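Local coordinates for D-psicose 3-epimerase (Agrobacterium tumefaciens, PDB 2HK0), which probably catalyses the metal-dependent epimerisation at C3 that interconverts D-psicose and D-fructose, and accepts sugars without a phosphate, at residues T112-A117 with A157-D162; E151-I156 with K191-N196; H206-E211 with K240-W245. One frame throughout, in Å; residues are numbered along the deposited sequence.

Contact 1: T112-A117 with A157-D162; sequences TLSNVA and ADFAND
Leu113 and Ser114 on one side meet Phe159 and Ala160 on the other where two neighbouring outer helices of the TIM barrel, 99-118 and 142-162, run side by side. Over these short segments the axes approach to 10.0 Å and diverge by 13°, so the helices are nearly parallel, as expected for successive helices that each follow a strand of the barrel, with strand 123-126 between them in the chain. The CA atoms of Leu113 and Ala160 are the closest pair, 6.5 Å apart, consistent with the small Ala160 side chain at that point.

Leu113 can be traced outward. Its CB lies at the edge of the Phe159 ring, near the ring plane and 4.2 Å from CE1. One bond further, CG already meets the Ala160 methyl, with 4.2 Å between Leu113 CG and Ala160 CB. The branch CD2 completes the contact, reaching Ala160 CB at 4.0 Å. This leucine is not staggered about CA-CB (chi1 -105°), a torsion consistent with a side chain held in confined packing, although at this resolution an imperfectly fitted rotamer cannot be excluded.

The aromatic comes from helix 142-162. With CG anti to the backbone N (chi1 -170°), the Phe159 side chain reaches helix 99-118 and presents the CE1-CZ edge of its ring to both Leu113 and Ser114. No hydrogen bond crosses the interface, which is apolar apart from the serine hydroxyl. That hydroxyl has its polar partner within its own helix, the carbonyl oxygen of Glu110. Beyond that bond, Ser114 OG sits in the plane of the Phe159 ring, 3.4 Å from CZ and 3.5 Å from CE1.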
ATOM      1  N   THR A 112     -41.509   0.721  10.465  1.00 23.44           N
ATOM      2  CA  THR A 112     -40.371   1.594  10.215  1.00 22.80           C
ATOM      3  C   THR A 112     -40.303   1.990   8.745  1.00 21.26           C
ATOM      4  O   THR A 112     -40.099   3.149   8.419  1.00 21.17           O
ATOM      5  CB  THR A 112     -39.056   0.896  10.623  1.00 24.29           C
ATOM      6  OG1 THR A 112     -39.139   0.507  11.997  1.00 24.78           O
ATOM      7  CG2 THR A 112     -37.882   1.819  10.459  1.00 24.93           C
ATOM      8  N   LEU A 113     -40.478   1.021   7.856  1.00 21.45           N
ATOM      9  CA  LEU A 113     -40.432   1.286   6.417  1.00 20.66           C
ATOM     10  C   LEU A 113     -41.508   2.304   5.997  1.00 20.41           C
ATOM     11  O   LEU A 113     -41.255   3.179   5.164  1.00 16.68           O
ATOM     12  CB  LEU A 113     -40.622  -0.033   5.652  1.00 21.79           C
ATOM     13  CG  LEU A 113     -39.493  -0.796   4.939  1.00 24.88           C
ATOM     14  CD1 LEU A 113     -38.134  -0.388   5.424  1.00 25.97           C
ATOM     15  CD2 LEU A 113     -39.717  -2.300   5.120  1.00 21.29           C
ATOM     16  N   SER A 114     -42.712   2.189   6.565  1.00 22.22           N
ATOM     17  CA  SER A 114     -43.784   3.127   6.239  1.00 23.00           C
ATOM     18  C   SER A 114     -43.385   4.534   6.680  1.00 23.10           C
ATOM     19  O   SER A 114     -43.594   5.509   5.957  1.00 22.90           O
ATOM     20  CB  SER A 114     -45.089   2.728   6.937  1.00 24.71           C
ATOM     21  OG  SER A 114     -45.536   1.459   6.477  1.00 29.08           O
ATOM     22  N   ASN A 115     -42.813   4.642   7.870  1.00 23.24           N
ATOM     23  CA  ASN A 115     -42.399   5.946   8.375  1.00 24.06           C
ATOM     24  C   ASN A 115     -41.240   6.503   7.543  1.00 24.51           C
ATOM     25  O   ASN A 115     -41.207   7.692   7.231  1.00 23.87           O
ATOM     26  CB  ASN A 115     -42.014   5.839   9.849  1.00 25.11           C
ATOM     27  CG  ASN A 115     -43.224   5.610  10.745  1.00 26.44           C
ATOM     28  OD1 ASN A 115     -44.309   6.109  10.463  1.00 28.00           O
ATOM     29  ND2 ASN A 115     -43.039   4.863  11.825  1.00 25.64           N
ATOM     30  N   VAL A 116     -40.311   5.623   7.174  1.00 23.04           N
ATOM     31  CA  VAL A 116     -39.147   5.982   6.368  1.00 23.08           C
ATOM     32  C   VAL A 116     -39.584   6.613   5.041  1.00 22.41           C
ATOM     33  O   VAL A 116     -38.986   7.589   4.566  1.00 21.19           O
ATOM     34  CB  VAL A 116     -38.303   4.709   6.119  1.00 25.16           C
ATOM     35  CG1 VAL A 116     -37.557   4.803   4.824  1.00 25.97           C
ATOM     36  CG2 VAL A 116     -37.347   4.488   7.315  1.00 26.67           C
ATOM     37  N   ALA A 117     -40.638   6.063   4.446  1.00 22.06           N
ATOM     38  CA  ALA A 117     -41.142   6.589   3.183  1.00 23.00           C
ATOM     39  C   ALA A 117     -41.714   7.995   3.368  1.00 23.51           C
ATOM     40  O   ALA A 117     -41.662   8.819   2.444  1.00 22.39           O
ATOM     41  CB  ALA A 117     -42.202   5.646   2.608  1.00 22.92           C
ATOM     42  N   ALA A 157     -39.454  -7.723   1.606  1.00 19.45           N
ATOM     43  CA  ALA A 157     -38.983  -7.054   0.396  1.00 19.45           C
ATOM     44  C   ALA A 157     -40.059  -6.374  -0.440  1.00 21.09           C
ATOM     45  O   ALA A 157     -39.879  -5.227  -0.880  1.00 18.91           O
ATOM     46  CB  ALA A 157     -38.197  -8.036  -0.474  1.00 18.07           C
ATOM     47  N   ASP A 158     -41.166  -7.075  -0.681  1.00 20.99           N
ATOM     48  CA  ASP A 158     -42.234  -6.505  -1.493  1.00 22.73           C
ATOM     49  C   ASP A 158     -42.832  -5.268  -0.825  1.00 22.39           C
ATOM     50  O   ASP A 158     -43.162  -4.293  -1.497  1.00 21.49           O
ATOM     51  CB  ASP A 158     -43.330  -7.547  -1.755  1.00 24.77           C
ATOM     52  CG  ASP A 158     -42.871  -8.675  -2.690  1.00 28.78           C
ATOM     53  OD1 ASP A 158     -41.822  -8.539  -3.364  1.00 27.17           O
ATOM     54  OD2 ASP A 158     -43.585  -9.703  -2.764  1.00 33.13           O
ATOM     55  N   PHE A 159     -42.973  -5.311   0.499  1.00 21.89           N
ATOM     56  CA  PHE A 159     -43.524  -4.174   1.228  1.00 22.45           C
ATOM     57  C   PHE A 159     -42.614  -2.964   1.003  1.00 21.64           C
ATOM     58  O   PHE A 159     -43.084  -1.872   0.703  1.00 19.28           O
ATOM     59  CB  PHE A 159     -43.635  -4.516   2.725  1.00 21.93           C
ATOM     60  CG  PHE A 159     -44.401  -3.500   3.531  1.00 23.19           C
ATOM     61  CD1 PHE A 159     -43.772  -2.363   4.020  1.00 22.49           C
ATOM     62  CD2 PHE A 159     -45.757  -3.692   3.803  1.00 25.71           C
ATOM     63  CE1 PHE A 159     -44.476  -1.422   4.779  1.00 25.91           C
ATOM     64  CE2 PHE A 159     -46.476  -2.762   4.558  1.00 25.69           C
ATOM     65  CZ  PHE A 159     -45.828  -1.619   5.049  1.00 26.24           C
ATOM     66  N   ALA A 160     -41.305  -3.174   1.125  1.00 19.93           N
ATOM     67  CA  ALA A 160     -40.343  -2.094   0.907  1.00 20.95           C
ATOM     68  C   ALA A 160     -40.411  -1.623  -0.548  1.00 20.30           C
ATOM     69  O   ALA A 160     -40.392  -0.425  -0.833  1.00 19.91           O
ATOM     70  CB  ALA A 160     -38.922  -2.584   1.219  1.00 19.63           C
ATOM     71  N   ASN A 161     -40.487  -2.584  -1.463  1.00 19.78           N
ATOM     72  CA  ASN A 161     -40.532  -2.277  -2.880  1.00 21.41           C
ATOM     73  C   ASN A 161     -41.729  -1.417  -3.265  1.00 22.48           C
ATOM     74  O   ASN A 161     -41.623  -0.553  -4.135  1.00 22.02           O
ATOM     75  CB  ASN A 161     -40.527  -3.561  -3.714  1.00 23.53           C
ATOM     76  CG  ASN A 161     -40.457  -3.275  -5.211  1.00 25.43           C
ATOM     77  OD1 ASN A 161     -41.329  -3.688  -5.975  1.00 27.73           O
ATOM     78  ND2 ASN A 161     -39.419  -2.558  -5.631  1.00 23.77           N
ATOM     79  N   ASP A 162     -42.870  -1.636  -2.629  1.00 24.65           N
ATOM     80  CA  ASP A 162     -44.032  -0.819  -2.962  1.00 26.78           C
ATOM     81  C   ASP A 162     -43.748   0.630  -2.582  1.00 27.56           C
ATOM     82  O   ASP A 162     -44.295   1.552  -3.177  1.00 28.21           O
ATOM     83  CB  ASP A 162     -45.290  -1.319  -2.235  1.00 27.78           C
ATOM     84  CG  ASP A 162     -45.809  -2.638  -2.803  1.00 29.71           C
ATOM     85  OD1 ASP A 162     -45.443  -2.990  -3.947  1.00 29.41           O
ATOM     86  OD2 ASP A 162     -46.595  -3.319  -2.109  1.00 31.89           O
TER

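Contact 2: E151-I156 with K191-N196; sequences EGINGI and KDVGKN
Ile153 and Val193 cross obliquely, methyl against methyl, with Ile153 CG2 3.9 Å from Val193 CG2. Val193 turns CG1 anti to its backbone N (chi1 165°), which lays that branch on the backbone of the facing helix, 3.8 Å from Asn154 CA. Its two methyls thus cover both Ile153 and the start of Asn154, and the nearest backbone approach, 5.2 Å between the CA atoms of Asn154 and Val193, falls at the same place.

The side chains of Asn154 and Lys195 cross at about a right angle. The lysine chain bends at chi2 (-73°) and passes its CE beside the amide, 3.9 Å from Asn154 CG; Asn154 O lies 3.7 Å from the same Lys195 CE. The carbon chain does the touching here, while Lys195 NZ goes on to a salt bridge with Asp158. The rotation of the Asn154 amide is doubtful, so its polar ends support no assignment.

Between Val193 and Lys195, Gly194 adopts positive phi (63°), the point where helix 183-193 leaves helical geometry. Both Ile153 and Val193 also touch Val198, giving the helix-helix-strand packing of a TIM barrel at the turn that leads from an outer helix into its next strand.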
ATOM      1  N   GLU A 151     -35.175 -15.912   4.557  1.00 23.97           N
ATOM      2  CA  GLU A 151     -36.631 -15.958   4.519  1.00 25.92           C
ATOM      3  C   GLU A 151     -37.248 -14.673   5.066  1.00 23.06           C
ATOM      4  O   GLU A 151     -38.153 -14.116   4.460  1.00 23.05           O
ATOM      5  CB  GLU A 151     -37.140 -17.163   5.321  1.00 31.65           C
ATOM      6  CG  GLU A 151     -38.531 -17.617   4.929  1.00 40.01           C
ATOM      7  CD  GLU A 151     -38.835 -19.031   5.415  1.00 46.49           C
ATOM      8  OE1 GLU A 151     -39.057 -19.207   6.639  1.00 48.73           O
ATOM      9  OE2 GLU A 151     -38.836 -19.965   4.573  1.00 49.84           O
ATOM     10  N   GLY A 152     -36.769 -14.201   6.211  1.00 23.12           N
ATOM     11  CA  GLY A 152     -37.311 -12.972   6.772  1.00 21.79           C
ATOM     12  C   GLY A 152     -37.162 -11.773   5.839  1.00 23.24           C
ATOM     13  O   GLY A 152     -38.087 -10.970   5.701  1.00 23.92           O
ATOM     14  N   ILE A 153     -36.006 -11.636   5.191  1.00 21.87           N
ATOM     15  CA  ILE A 153     -35.773 -10.507   4.277  1.00 21.01           C
ATOM     16  C   ILE A 153     -36.658 -10.642   3.045  1.00 22.23           C
ATOM     17  O   ILE A 153     -37.272  -9.677   2.586  1.00 21.87           O
ATOM     18  CB  ILE A 153     -34.281 -10.437   3.833  1.00 18.97           C
ATOM     19  CG1 ILE A 153     -33.395 -10.051   5.030  1.00 17.82           C
ATOM     20  CG2 ILE A 153     -34.112  -9.439   2.697  1.00 19.36           C
ATOM     21  CD1 ILE A 153     -33.686  -8.668   5.623  1.00 17.31           C
ATOM     22  N   ASN A 154     -36.708 -11.848   2.503  1.00 20.75           N
ATOM     23  CA  ASN A 154     -37.539 -12.122   1.346  1.00 21.74           C
ATOM     24  C   ASN A 154     -38.980 -11.664   1.670  1.00 22.15           C
ATOM     25  O   ASN A 154     -39.637 -11.027   0.854  1.00 20.98           O
ATOM     26  CB  ASN A 154     -37.508 -13.631   1.054  1.00 20.84           C
ATOM     27  CG  ASN A 154     -38.416 -14.029  -0.087  1.00 22.98           C
ATOM     28  OD1 ASN A 154     -37.991 -14.120  -1.241  1.00 22.88           O
ATOM     29  ND2 ASN A 154     -39.673 -14.260   0.228  1.00 20.42           N
ATOM     30  N   GLY A 155     -39.432 -11.968   2.882  1.00 19.97           N
ATOM     31  CA  GLY A 155     -40.781 -11.622   3.311  1.00 20.38           C
ATOM     32  C   GLY A 155     -41.154 -10.167   3.538  1.00 21.69           C
ATOM     33  O   GLY A 155     -42.342  -9.863   3.687  1.00 20.76           O
ATOM     34  N   ILE A 156     -40.181  -9.255   3.614  1.00 21.06           N
ATOM     35  CA  ILE A 156     -40.523  -7.843   3.789  1.00 20.30           C
ATOM     36  C   ILE A 156     -40.132  -7.057   2.540  1.00 20.65           C
ATOM     37  O   ILE A 156     -40.450  -5.866   2.414  1.00 20.52           O
ATOM     38  CB  ILE A 156     -39.792  -7.184   5.009  1.00 22.62           C
ATOM     39  CG1 ILE A 156     -38.277  -7.411   4.911  1.00 21.31           C
ATOM     40  CG2 ILE A 156     -40.326  -7.742   6.315  1.00 23.57           C
ATOM     41  CD1 ILE A 156     -37.470  -6.458   5.785  1.00 24.46           C
ATOM     42  N   LYS A 191     -28.523 -13.198  -3.401  1.00 19.94           N
ATOM     43  CA  LYS A 191     -29.026 -14.018  -4.509  1.00 21.68           C
ATOM     44  C   LYS A 191     -30.089 -14.996  -4.003  1.00 22.66           C
ATOM     45  O   LYS A 191     -31.075 -15.255  -4.685  1.00 21.54           O
ATOM     46  CB  LYS A 191     -27.878 -14.770  -5.174  1.00 21.60           C
ATOM     47  CG  LYS A 191     -27.030 -13.878  -6.072  1.00 26.31           C
ATOM     48  CD  LYS A 191     -25.855 -14.640  -6.663  1.00 26.49           C
ATOM     49  CE  LYS A 191     -25.073 -13.786  -7.650  1.00 29.54           C
ATOM     50  NZ  LYS A 191     -23.934 -14.578  -8.229  1.00 32.82           N
ATOM     51  N   ASP A 192     -29.880 -15.539  -2.808  1.00 22.47           N
ATOM     52  CA  ASP A 192     -30.846 -16.446  -2.205  1.00 24.29           C
ATOM     53  C   ASP A 192     -32.158 -15.739  -1.894  1.00 24.67           C
ATOM     54  O   ASP A 192     -33.228 -16.351  -1.961  1.00 23.92           O
ATOM     55  CB  ASP A 192     -30.318 -17.030  -0.901  1.00 28.08           C
ATOM     56  CG  ASP A 192     -29.618 -18.344  -1.107  1.00 35.35           C
ATOM     57  OD1 ASP A 192     -29.824 -18.951  -2.184  1.00 38.55           O
ATOM     58  OD2 ASP A 192     -28.874 -18.778  -0.199  1.00 37.50           O
ATOM     59  N   VAL A 193     -32.085 -14.466  -1.523  1.00 20.65           N
ATOM     60  CA  VAL A 193     -33.313 -13.760  -1.225  1.00 20.20           C
ATOM     61  C   VAL A 193     -34.126 -13.633  -2.512  1.00 21.15           C
ATOM     62  O   VAL A 193     -35.347 -13.758  -2.486  1.00 19.61           O
ATOM     63  CB  VAL A 193     -33.049 -12.363  -0.622  1.00 18.18           C
ATOM     64  CG1 VAL A 193     -34.330 -11.529  -0.665  1.00 15.39           C
ATOM     65  CG2 VAL A 193     -32.569 -12.514   0.839  1.00 16.54           C
ATOM     66  N   GLY A 194     -33.434 -13.390  -3.625  1.00 21.09           N
ATOM     67  CA  GLY A 194     -34.083 -13.282  -4.924  1.00 22.11           C
ATOM     68  C   GLY A 194     -35.073 -12.144  -5.117  1.00 22.99           C
ATOM     69  O   GLY A 194     -36.139 -12.330  -5.690  1.00 21.52           O
ATOM     70  N   LYS A 195     -34.729 -10.959  -4.639  1.00 22.03           N
ATOM     71  CA  LYS A 195     -35.606  -9.810  -4.788  1.00 22.13           C
ATOM     72  C   LYS A 195     -34.811  -8.681  -5.422  1.00 22.45           C
ATOM     73  O   LYS A 195     -33.653  -8.442  -5.072  1.00 24.03           O
ATOM     74  CB  LYS A 195     -36.157  -9.397  -3.429  1.00 22.26           C
ATOM     75  CG  LYS A 195     -37.102 -10.435  -2.795  1.00 22.85           C
ATOM     76  CD  LYS A 195     -38.447 -10.469  -3.504  1.00 24.36           C
ATOM     77  CE  LYS A 195     -39.416 -11.436  -2.824  1.00 25.38           C
ATOM     78  NZ  LYS A 195     -40.779 -11.343  -3.428  1.00 25.94           N
ATOM     79  N   ASN A 196     -35.429  -7.997  -6.373  1.00 23.63           N
ATOM     80  CA  ASN A 196     -34.762  -6.907  -7.077  1.00 22.86           C
ATOM     81  C   ASN A 196     -34.358  -5.722  -6.219  1.00 22.28           C
ATOM     82  O   ASN A 196     -33.440  -4.989  -6.584  1.00 21.40           O
ATOM     83  CB  ASN A 196     -35.641  -6.401  -8.213  1.00 25.74           C
ATOM     84  CG  ASN A 196     -35.951  -7.478  -9.222  1.00 30.96           C
ATOM     85  OD1 ASN A 196     -35.085  -8.289  -9.561  1.00 32.01           O
ATOM     86  ND2 ASN A 196     -37.187  -7.494  -9.714  1.00 32.06           N
TER

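Contact 3: H206-E211 with K240-W245; sequences HMNIEE and KGRMPW
Asn208 and Arg242 are joined through water rather than directly, since Asn208 OD1 and Arg242 NH1 stand 4.3 Å apart. The bridging water donates to Asn208 OD1 at 2.6 Å and accepts from Arg242 NH1 at 2.7 Å, the latter bond weak, although the water lies in the guanidinium plane at its edge. Asn208 CG is anti to the backbone N (chi1 -173°), extending the amide toward this bridge.

The apolar component is light: the selenomethionine Met243 brings its terminal CE to 4.3 Å from Asn208 CB. Within its own segment, Met243 CB lies 3.1 Å above the plane of the Trp245 ring, offset toward the rim. Between these residues Pro244 centres an inverse gamma turn, with Trp245 N bonded to Met243 O at 2.7 Å, and occupies the N-cap of helix 245-254.

Both central residues also bond to another chain. Asn208 ND2 and Arg242 NH2 each bond the carbonyl oxygen of Asn208 of the second subunit, so one acceptor receives two donors. This is a subunit interface built from loops and a short helix that follow strands 198-203 and 225-230, on the C-terminal face of the TIM barrel.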
ATOM      1  N   HIS A 206     -15.250  -2.713   8.160  1.00 13.47           N
ATOM      2  CA  HIS A 206     -15.455  -4.151   8.267  1.00 14.89           C
ATOM      3  C   HIS A 206     -14.634  -4.897   7.229  1.00 14.48           C
ATOM      4  O   HIS A 206     -14.081  -5.965   7.506  1.00 12.35           O
ATOM      5  CB  HIS A 206     -16.948  -4.473   8.116  1.00 15.02           C
ATOM      6  CG  HIS A 206     -17.808  -3.813   9.152  1.00 16.52           C
ATOM      7  ND1 HIS A 206     -17.689  -4.089  10.494  1.00 17.97           N
ATOM      8  CD2 HIS A 206     -18.787  -2.881   9.048  1.00 19.35           C
ATOM      9  CE1 HIS A 206     -18.554  -3.356  11.176  1.00 18.07           C
ATOM     10  NE2 HIS A 206     -19.232  -2.613  10.322  1.00 19.05           N
HETATM   11  N   MSE A 207     -14.561  -4.334   6.030  1.00 13.45           N
HETATM   12  CA  MSE A 207     -13.767  -4.954   4.973  1.00 15.65           C
HETATM   13  C   MSE A 207     -12.297  -5.042   5.418  1.00 13.84           C
HETATM   14  O   MSE A 207     -11.603  -6.015   5.116  1.00 12.14           O
HETATM   15  CB  MSE A 207     -13.837  -4.121   3.689  1.00 16.92           C
HETATM   16  CG  MSE A 207     -15.187  -4.011   3.046  1.00 22.86           C
HETATM   17 SE   MSE A 207     -15.008  -2.877   1.444  1.00 38.28          SE
HETATM   18  CE  MSE A 207     -15.531  -1.235   2.150  1.00 34.28           C
ATOM     19  N   ASN A 208     -11.831  -4.015   6.136  1.00 14.29           N
ATOM     20  CA  ASN A 208     -10.445  -3.959   6.596  1.00 13.42           C
ATOM     21  C   ASN A 208     -10.066  -5.184   7.416  1.00 15.27           C
ATOM     22  O   ASN A 208      -8.917  -5.610   7.410  1.00 15.37           O
ATOM     23  CB  ASN A 208     -10.198  -2.696   7.431  1.00 14.95           C
ATOM     24  CG  ASN A 208      -8.729  -2.513   7.782  1.00 16.92           C
ATOM     25  OD1 ASN A 208      -7.890  -2.368   6.894  1.00 16.77           O
ATOM     26  ND2 ASN A 208      -8.413  -2.532   9.072  1.00 15.61           N
ATOM     27  N   ILE A 209     -11.027  -5.751   8.128  1.00 15.93           N
ATOM     28  CA  ILE A 209     -10.731  -6.918   8.937  1.00 16.11           C
ATOM     29  C   ILE A 209     -10.884  -8.235   8.161  1.00 19.29           C
ATOM     30  O   ILE A 209      -9.946  -9.040   8.085  1.00 18.03           O
ATOM     31  CB  ILE A 209     -11.657  -6.981  10.163  1.00 18.52           C
ATOM     32  CG1 ILE A 209     -11.440  -5.738  11.039  1.00 17.46           C
ATOM     33  CG2 ILE A 209     -11.422  -8.297  10.938  1.00 17.34           C
ATOM     34  CD1 ILE A 209     -12.443  -5.599  12.177  1.00 14.99           C
ATOM     35  N   GLU A 210     -12.048  -8.421   7.540  1.00 16.39           N
ATOM     36  CA  GLU A 210     -12.364  -9.676   6.861  1.00 16.28           C
ATOM     37  C   GLU A 210     -11.914  -9.948   5.424  1.00 16.27           C
ATOM     38  O   GLU A 210     -11.607 -11.089   5.086  1.00 15.41           O
ATOM     39  CB  GLU A 210     -13.882  -9.886   6.921  1.00 17.09           C
ATOM     40  CG  GLU A 210     -14.462  -9.831   8.333  1.00 18.81           C
ATOM     41  CD  GLU A 210     -13.851 -10.869   9.272  1.00 20.71           C
ATOM     42  OE1 GLU A 210     -13.275 -11.871   8.783  1.00 19.48           O
ATOM     43  OE2 GLU A 210     -13.959 -10.689  10.503  1.00 17.39           O
ATOM     44  N   GLU A 211     -11.866  -8.926   4.584  1.00 15.02           N
ATOM     45  CA  GLU A 211     -11.549  -9.155   3.176  1.00 16.38           C
ATOM     46  C   GLU A 211     -10.113  -9.399   2.776  1.00 17.44           C
ATOM     47  O   GLU A 211      -9.168  -8.826   3.337  1.00 17.52           O
ATOM     48  CB  GLU A 211     -12.076  -8.003   2.320  1.00 13.96           C
ATOM     49  CG  GLU A 211     -13.574  -7.680   2.484  1.00 17.13           C
ATOM     50  CD  GLU A 211     -14.498  -8.723   1.848  1.00 17.55           C
ATOM     51  OE1 GLU A 211     -14.010  -9.612   1.107  1.00 15.37           O
ATOM     52  OE2 GLU A 211     -15.719  -8.631   2.086  1.00 16.06           O
ATOM     53  N   LYS A 240      -7.677  10.471   6.850  1.00 18.41           N
ATOM     54  CA  LYS A 240      -6.775  10.610   7.996  1.00 18.79           C
ATOM     55  C   LYS A 240      -5.829   9.405   8.099  1.00 21.07           C
ATOM     56  O   LYS A 240      -4.807   9.461   8.800  1.00 16.97           O
ATOM     57  CB  LYS A 240      -7.578  10.675   9.303  1.00 22.38           C
ATOM     58  CG  LYS A 240      -8.486  11.895   9.476  1.00 22.81           C
ATOM     59  CD  LYS A 240      -7.680  13.107   9.927  1.00 23.36           C
ATOM     60  CE  LYS A 240      -8.587  14.214  10.477  1.00 22.83           C
ATOM     61  NZ  LYS A 240      -7.749  15.373  10.903  1.00 20.99           N
ATOM     62  N   GLY A 241      -6.165   8.321   7.396  1.00 18.01           N
ATOM     63  CA  GLY A 241      -5.366   7.120   7.524  1.00 18.60           C
ATOM     64  C   GLY A 241      -4.829   6.394   6.314  1.00 18.10           C
ATOM     65  O   GLY A 241      -4.740   6.942   5.223  1.00 19.24           O
ATOM     66  N   ARG A 242      -4.508   5.124   6.527  1.00 18.26           N
ATOM     67  CA  ARG A 242      -3.906   4.262   5.516  1.00 20.66           C
ATOM     68  C   ARG A 242      -4.816   3.406   4.633  1.00 19.60           C
ATOM     69  O   ARG A 242      -4.333   2.562   3.890  1.00 18.51           O
ATOM     70  CB  ARG A 242      -2.882   3.351   6.198  1.00 21.54           C
ATOM     71  CG  ARG A 242      -3.507   2.421   7.230  1.00 22.45           C
ATOM     72  CD  ARG A 242      -2.464   1.555   7.898  1.00 25.38           C
ATOM     73  NE  ARG A 242      -2.980   1.082   9.172  1.00 28.04           N
ATOM     74  CZ  ARG A 242      -3.788   0.039   9.322  1.00 27.08           C
ATOM     75  NH1 ARG A 242      -4.169  -0.676   8.270  1.00 24.49           N
ATOM     76  NH2 ARG A 242      -4.251  -0.252  10.535  1.00 26.88           N
HETATM   77  N   MSE A 243      -6.124   3.606   4.715  1.00 19.99           N
HETATM   78  CA  MSE A 243      -7.060   2.853   3.877  1.00 21.14           C
HETATM   79  C   MSE A 243      -6.603   3.037   2.401  1.00 20.83           C
HETATM   80  O   MSE A 243      -6.148   4.116   2.010  1.00 19.75           O
HETATM   81  CB  MSE A 243      -8.456   3.435   4.099  1.00 24.69           C
HETATM   82  CG  MSE A 243      -9.633   2.547   3.756  1.00 32.57           C
HETATM   83 SE   MSE A 243      -9.693   0.893   4.781  1.00 38.25          SE
HETATM   84  CE  MSE A 243     -10.363   1.465   6.501  1.00 36.13           C
ATOM     85  N   PRO A 244      -6.695   1.987   1.567  1.00 20.12           N
ATOM     86  CA  PRO A 244      -6.264   2.152   0.166  1.00 20.15           C
ATOM     87  C   PRO A 244      -7.342   2.880  -0.662  1.00 18.86           C
ATOM     88  O   PRO A 244      -7.957   2.309  -1.563  1.00 17.09           O
ATOM     89  CB  PRO A 244      -6.049   0.720  -0.318  1.00 20.88           C
ATOM     90  CG  PRO A 244      -6.250  -0.157   0.910  1.00 24.28           C
ATOM     91  CD  PRO A 244      -7.130   0.609   1.827  1.00 23.17           C
ATOM     92  N   TRP A 245      -7.544   4.152  -0.356  1.00 17.12           N
ATOM     93  CA  TRP A 245      -8.560   4.947  -1.021  1.00 16.94           C
ATOM     94  C   TRP A 245      -8.519   4.930  -2.544  1.00 16.77           C
ATOM     95  O   TRP A 245      -9.559   4.838  -3.186  1.00 16.69           O
ATOM     96  CB  TRP A 245      -8.511   6.377  -0.477  1.00 16.69           C
ATOM     97  CG  TRP A 245      -8.829   6.421   1.002  1.00 12.49           C
ATOM     98  CD1 TRP A 245      -7.992   6.803   2.015  1.00 14.66           C
ATOM     99  CD2 TRP A 245     -10.050   6.010   1.623  1.00 14.44           C
ATOM    100  NE1 TRP A 245      -8.622   6.650   3.238  1.00 12.98           N
ATOM    101  CE2 TRP A 245      -9.882   6.162   3.025  1.00 15.32           C
ATOM    102  CE3 TRP A 245     -11.277   5.521   1.133  1.00 16.23           C
ATOM    103  CZ2 TRP A 245     -10.897   5.836   3.945  1.00 12.93           C
ATOM    104  CZ3 TRP A 245     -12.276   5.204   2.037  1.00 16.40           C
ATOM    105  CH2 TRP A 245     -12.079   5.362   3.434  1.00 13.74           C
TER
HETATM  106  O   HOH W   1      -5.340  -2.606   6.730  1.00 46.69           O

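Overall arrangement
Contacts 1 and 2 share helix 142-162 and interleave along the chain, their centres 14 Å apart. They meet through the salt bridge from Lys195 NZ to Asp158 OD1, at 3.0 Å, and through Ala157 CB against Lys195 CG, at 3.5 Å. Both pack the outer helix layer, and no other subunit touches them. Contact 3 lies apart, with its centre 32 Å from that of contact 1 and 29 Å from that of contact 2; its nearest atoms are about 19 and 14 Å away. Lying after the C-terminal ends of strands, it belongs to the barrel face that carries the active site in TIM-barrel enzymes, and it meets two other subunits.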